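2-oxoglutarate (2OG) and Fe(II)-dependent oxygenase superfamily protein (PDB 6KWA) probably catalyses the irreversible, 2-oxoglutarate-dependent oxidation of the plant hormone indole-3-acetic acid to inactive 2-oxoindole-3-acetic acid. Local coordinates at residues S23-C28 and D191-T196; M214-S219 and L223-H228. One frame throughout, in Å; residues are numbered along the deposited sequence.

Contact 1: residues S23-C28 and D191-T196; sequences SERWGC and DNSSGT
The C-terminal end of helix 12-25 meets the hairpin loop between strands 187-190 and 197-200, and a salt bridge from Arg25 to Asp191 joins them. The guanidinium comes end-on: NH1 donates to Asp191 OD1 at 2.9 Å, while NH2 is shared between OD1 and Asp191 OD2, at 3.0 Å from the latter. The guanidinium and carboxylate planes stand 50° apart, and none of the three bonds is straight. NH2 meets both oxygens on their syn sides, somewhat out of plane, whereas NH1 comes to OD1 from above the carboxylate plane. Trp26 CH2 lies 3.3 Å above the guanidinium plane, near its rim, and Ser193 OG lies over the opposite face. The indole also turns its edge to the acid, with Trp26 CZ3 3.2 Å from Asp191 OD2. Asp191 OD1 accepts a further hydrogen bond from Ser193 N at 2.8 Å, an Asx turn that gives this oxygen a third donor and fixes the carboxylate's rotation. Backbone bonds from Asp191 N to Thr196 O and from Gly195 N to Asp191 O close the loop at its base. Gly27, with positive phi, leads the chain from the helix into strand 28-32. Beyond the contact, Trp26 meets Phe198 edge-to-face. The arrangement is a helix end bridged to a beta-hairpin loop shaped by an Asx turn, at the periphery of the double-stranded beta-helix fold.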
loop_
_atom_site.group_PDB
_atom_site.type_symbol
_atom_site.label_atom_id
_atom_site.label_comp_id
_atom_site.label_asym_id
_atom_site.label_seq_id
_atom_site.Cartn_x
_atom_site.Cartn_y
_atom_site.Cartn_z
ATOM N N SER A 23 14.087 3.752 -2.663
ATOM C CA SER A 23 13.601 2.381 -2.671
ATOM C C SER A 23 14.679 1.347 -2.363
ATOM O O SER A 23 14.397 0.293 -1.822
ATOM C CB SER A 23 13.008 2.080 -4.040
ATOM O OG SER A 23 11.880 2.900 -4.296
ATOM N N GLU A 24 15.924 1.676 -2.660
ATOM C CA GLU A 24 17.023 0.753 -2.404
ATOM C C GLU A 24 17.509 0.851 -0.990
ATOM O O GLU A 24 17.809 -0.175 -0.353
ATOM C CB GLU A 24 18.183 1.036 -3.352
ATOM C CG GLU A 24 17.975 0.500 -4.751
ATOM C CD GLU A 24 19.067 0.911 -5.734
ATOM O OE1 GLU A 24 19.996 1.627 -5.330
ATOM O OE2 GLU A 24 18.996 0.491 -6.918
ATOM N N ARG A 25 17.543 2.076 -0.470
ATOM C CA ARG A 25 18.137 2.302 0.839
ATOM C C ARG A 25 17.131 2.151 1.975
ATOM O O ARG A 25 17.465 1.589 3.010
ATOM C CB ARG A 25 18.780 3.687 0.897
ATOM C CG ARG A 25 19.180 4.126 2.305
ATOM C CD ARG A 25 20.213 3.194 2.923
ATOM N NE ARG A 25 20.579 3.646 4.263
ATOM C CZ ARG A 25 20.121 3.110 5.393
ATOM N NH1 ARG A 25 19.275 2.085 5.353
ATOM N NH2 ARG A 25 20.519 3.591 6.564
ATOM N N TRP A 26 15.903 2.647 1.781
ATOM C CA TRP A 26 14.878 2.625 2.829
ATOM C C TRP A 26 13.675 1.732 2.532
ATOM O O TRP A 26 12.939 1.361 3.438
ATOM C CB TRP A 26 14.361 4.035 3.065
ATOM C CG TRP A 26 15.430 5.013 3.383
ATOM C CD1 TRP A 26 15.900 6.010 2.583
ATOM C CD2 TRP A 26 16.188 5.072 4.598
ATOM N NE1 TRP A 26 16.896 6.711 3.241
ATOM C CE2 TRP A 26 17.088 6.150 4.478
ATOM C CE3 TRP A 26 16.183 4.321 5.782
ATOM C CZ2 TRP A 26 17.975 6.500 5.501
ATOM C CZ3 TRP A 26 17.069 4.675 6.806
ATOM C CH2 TRP A 26 17.955 5.745 6.648
ATOM N N GLY A 27 13.424 1.447 1.256
ATOM C CA GLY A 27 12.296 0.619 0.881
ATOM C C GLY A 27 10.952 1.317 0.993
ATOM O O GLY A 27 9.899 0.697 0.856
ATOM N N CYS A 28 10.992 2.625 1.196
ATOM C CA CYS A 28 9.771 3.393 1.288
ATOM C C CYS A 28 10.040 4.846 1.023
ATOM O O CYS A 28 11.178 5.305 1.117
ATOM C CB CYS A 28 9.136 3.220 2.682
ATOM S SG CYS A 28 10.257 3.683 4.036
ATOM N N ASP A 191 15.167 0.638 9.854
ATOM C CA ASP A 191 16.407 0.861 9.117
ATOM C C ASP A 191 17.225 -0.427 9.167
ATOM O O ASP A 191 17.639 -0.857 10.242
ATOM C CB ASP A 191 17.186 2.032 9.728
ATOM C CG ASP A 191 18.474 2.379 8.967
ATOM O OD1 ASP A 191 19.016 1.548 8.201
ATOM O OD2 ASP A 191 18.953 3.520 9.144
ATOM N N ASN A 192 17.441 -1.060 8.021
ATOM C CA ASN A 192 18.202 -2.310 7.987
ATOM C C ASN A 192 19.714 -2.181 8.299
ATOM O O ASN A 192 20.395 -3.195 8.443
ATOM C CB ASN A 192 18.028 -2.991 6.631
ATOM C CG ASN A 192 16.721 -3.734 6.518
ATOM O OD1 ASN A 192 16.093 -4.074 7.525
ATOM N ND2 ASN A 192 16.300 -4.000 5.291
ATOM N N SER A 193 20.242 -0.961 8.413
ATOM C CA SER A 193 21.676 -0.802 8.648
ATOM C C SER A 193 22.002 -0.534 10.099
ATOM O O SER A 193 23.162 -0.327 10.448
ATOM C CB SER A 193 22.243 0.360 7.843
ATOM O OG SER A 193 21.712 0.401 6.540
ATOM N N SER A 194 20.986 -0.518 10.945
ATOM C CA SER A 194 21.205 -0.250 12.351
ATOM C C SER A 194 20.212 -1.007 13.198
ATOM O O SER A 194 20.443 -1.278 14.376
ATOM C CB SER A 194 21.083 1.242 12.606
ATOM O OG SER A 194 19.753 1.629 12.347
ATOM N N GLY A 195 19.093 -1.360 12.582
ATOM C CA GLY A 195 18.004 -1.959 13.318
ATOM C C GLY A 195 17.182 -0.897 14.032
ATOM O O GLY A 195 16.135 -1.215 14.591
ATOM N N THR A 196 17.624 0.361 14.010
ATOM C CA THR A 196 16.821 1.422 14.626
ATOM C C THR A 196 15.563 1.707 13.796
ATOM O O THR A 196 15.521 1.454 12.582
ATOM C CB THR A 196 17.604 2.750 14.813
ATOM O OG1 THR A 196 16.841 3.630 15.647
ATOM C CG2 THR A 196 17.837 3.462 13.498
#

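Contact 2: residues M214-S219 and L223-H228; sequences MATIWS and LCNVKH. With MG (magnesium ion), chain D.
Leu223 fills the tight end of this contact, pressed against the last turn of helix 213-218. Its CD1 lies 4.0 Å from Ala215 CB and 3.9 Å from Trp218 CE3, at the edge of the indole. Thr216 OG1 donates to Leu223 O at 2.8 Å, tilted from the carbonyl plane. Asn225 CB lies 3.2 Å from Thr216 OG1, while ND2 is hydrogen-bonded to Asp213 OD1. Ser219 OG accepts from Leu223 N at 2.9 Å in a nearly straight bond (171°) and donates to Ala215 O at 2.8 Å; chi1 of 63°, between the backbone nitrogen and carbonyl carbon, lets it reach both. Replacing Ser219 by alanine removes both bonds, which would probably leave Leu223 N without its acceptor and the chain after the helix freer to shift. Segment 223-228 leads into strand 228-231 of the double-stranded beta-helix. His169, Asp171 and His228 form its two-histidine, one-carboxylate facial triad, with magnesium in what is normally the iron site, 2.1 Å from His228 NE2. On the loose side, exposed Ile217 points away, and residues 226-228 diverge from the helix. There His228 ND1 donates to Val226 O at 3.1 Å, setting the turn of the metal-binding ring.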
loop_
_atom_site.group_PDB
_atom_site.type_symbol
_atom_site.label_atom_id
_atom_site.label_comp_id
_atom_site.label_asym_id
_atom_site.label_seq_id
_atom_site.Cartn_x
_atom_site.Cartn_y
_atom_site.Cartn_z
ATOM N N MET A 214 7.951 -8.865 -3.285
ATOM C CA MET A 214 8.003 -9.080 -4.728
ATOM C C MET A 214 8.975 -8.145 -5.409
ATOM O O MET A 214 9.513 -8.475 -6.463
ATOM C CB MET A 214 6.627 -8.902 -5.329
ATOM C CG MET A 214 6.346 -9.715 -6.552
ATOM S SD MET A 214 6.420 -11.497 -6.243
ATOM C CE MET A 214 5.606 -11.653 -4.653
ATOM N N ALA A 215 9.209 -6.981 -4.814
ATOM C CA ALA A 215 10.097 -6.016 -5.435
ATOM C C ALA A 215 11.564 -6.421 -5.237
ATOM O O ALA A 215 12.395 -6.252 -6.131
ATOM C CB ALA A 215 9.831 -4.608 -4.890
ATOM N N THR A 216 11.872 -6.969 -4.068
ATOM C CA THR A 216 13.205 -7.464 -3.784
ATOM C C THR A 216 13.532 -8.641 -4.703
ATOM O O THR A 216 14.615 -8.702 -5.274
ATOM C CB THR A 216 13.342 -7.896 -2.301
ATOM O OG1 THR A 216 12.924 -6.818 -1.453
ATOM C CG2 THR A 216 14.792 -8.270 -1.965
ATOM N N ILE A 217 12.582 -9.548 -4.876
ATOM C CA ILE A 217 12.770 -10.692 -5.765
ATOM C C ILE A 217 12.996 -10.207 -7.192
ATOM O O ILE A 217 13.969 -10.581 -7.841
ATOM C CB ILE A 217 11.550 -11.622 -5.744
ATOM C CG1 ILE A 217 11.382 -12.261 -4.366
ATOM C CG2 ILE A 217 11.644 -12.666 -6.843
ATOM C CD1 ILE A 217 10.017 -12.928 -4.190
ATOM N N TRP A 218 12.118 -9.327 -7.656
ATOM C CA TRP A 218 12.178 -8.814 -9.014
ATOM C C TRP A 218 13.487 -8.082 -9.341
ATOM O O TRP A 218 14.028 -8.221 -10.431
ATOM C CB TRP A 218 10.995 -7.887 -9.228
ATOM C CG TRP A 218 10.919 -7.207 -10.553
ATOM C CD1 TRP A 218 10.378 -7.704 -11.701
ATOM C CD2 TRP A 218 11.360 -5.875 -10.853
ATOM N NE1 TRP A 218 10.454 -6.758 -12.703
ATOM C CE2 TRP A 218 11.060 -5.633 -12.208
ATOM C CE3 TRP A 218 11.971 -4.864 -10.100
ATOM C CZ2 TRP A 218 11.350 -4.426 -12.834
ATOM C CZ3 TRP A 218 12.263 -3.659 -10.718
ATOM C CH2 TRP A 218 11.955 -3.452 -12.081
ATOM N N SER A 219 13.999 -7.309 -8.397
ATOM C CA SER A 219 15.218 -6.553 -8.631
ATOM C C SER A 219 16.465 -7.300 -8.141
ATOM O O SER A 219 17.531 -6.699 -7.953
ATOM C CB SER A 219 15.131 -5.216 -7.941
ATOM O OG SER A 219 15.036 -5.415 -6.540
ATOM N N LEU A 223 15.983 -3.693 -4.467
ATOM C CA LEU A 223 14.928 -2.958 -3.786
ATOM C C LEU A 223 14.710 -3.519 -2.365
ATOM O O LEU A 223 14.662 -4.737 -2.170
ATOM C CB LEU A 223 13.650 -3.010 -4.626
ATOM C CG LEU A 223 13.842 -2.385 -6.016
ATOM C CD1 LEU A 223 12.643 -2.641 -6.932
ATOM C CD2 LEU A 223 14.124 -0.889 -5.903
ATOM N N CYS A 224 14.625 -2.631 -1.375
ATOM C CA CYS A 224 14.381 -2.995 0.025
ATOM C C CYS A 224 12.917 -3.329 0.353
ATOM O O CYS A 224 12.029 -2.468 0.234
ATOM C CB CYS A 224 14.847 -1.876 0.939
ATOM S SG CYS A 224 14.566 -2.269 2.700
ATOM N N ASN A 225 12.623 -4.568 0.718
ATOM C CA ASN A 225 11.260 -4.852 1.166
ATOM C C ASN A 225 11.132 -4.431 2.634
ATOM O O ASN A 225 11.434 -5.198 3.556
ATOM C CB ASN A 225 10.905 -6.332 0.961
ATOM C CG ASN A 225 11.916 -7.276 1.611
ATOM O OD1 ASN A 225 13.075 -6.920 1.813
ATOM N ND2 ASN A 225 11.460 -8.479 1.964
ATOM N N VAL A 226 10.699 -3.196 2.856
ATOM C CA VAL A 226 10.867 -2.603 4.172
ATOM C C VAL A 226 10.045 -3.280 5.284
ATOM O O VAL A 226 8.890 -3.711 5.090
ATOM C CB VAL A 226 10.547 -1.079 4.140
ATOM C CG1 VAL A 226 9.079 -0.822 3.837
ATOM C CG2 VAL A 226 11.006 -0.413 5.464
ATOM N N LYS A 227 10.664 -3.355 6.459
ATOM C CA LYS A 227 10.004 -3.891 7.633
ATOM C C LYS A 227 9.305 -2.753 8.339
ATOM O O LYS A 227 9.927 -1.749 8.689
ATOM C CB LYS A 227 10.992 -4.565 8.597
ATOM C CG LYS A 227 11.814 -5.728 8.039
ATOM C CD LYS A 227 12.741 -6.266 9.146
ATOM C CE LYS A 227 13.551 -7.481 8.728
ATOM N NZ LYS A 227 14.637 -7.109 7.761
ATOM N N HIS A 228 8.018 -2.911 8.578
ATOM C CA HIS A 228 7.285 -1.832 9.206
ATOM C C HIS A 228 6.222 -2.325 10.188
ATOM O O HIS A 228 5.803 -3.489 10.163
ATOM C CB HIS A 228 6.642 -0.937 8.122
ATOM C CG HIS A 228 5.762 -1.671 7.162
ATOM N ND1 HIS A 228 6.264 -2.483 6.165
ATOM C CD2 HIS A 228 4.414 -1.687 7.016
ATOM C CE1 HIS A 228 5.262 -2.983 5.462
ATOM N NE2 HIS A 228 4.130 -2.516 5.956
HETATM MG MG MG D . 2.160 -3.170 5.719
#

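The two contacts lie on the same side of the chain's centre, about 11 Å apart between their centres, and both draw on helix ends. Contact 1 is nearer the periphery and relies on charge, an arginine and an aspartate beside an indole, whereas contact 2 is more buried and combines leucine packing with hydroxyl-to-backbone bonds. They touch directly: Ser23 O probably accepts a hydrogen bond from Cys224 N at 3.0 Å, and Val226 packs on the backbone carbonyls of Trp26 and Gly27. Segment 223-228 thus runs from helix 213-218 past the end of helix 12-25 to the metal, which contact 1 itself does not bind.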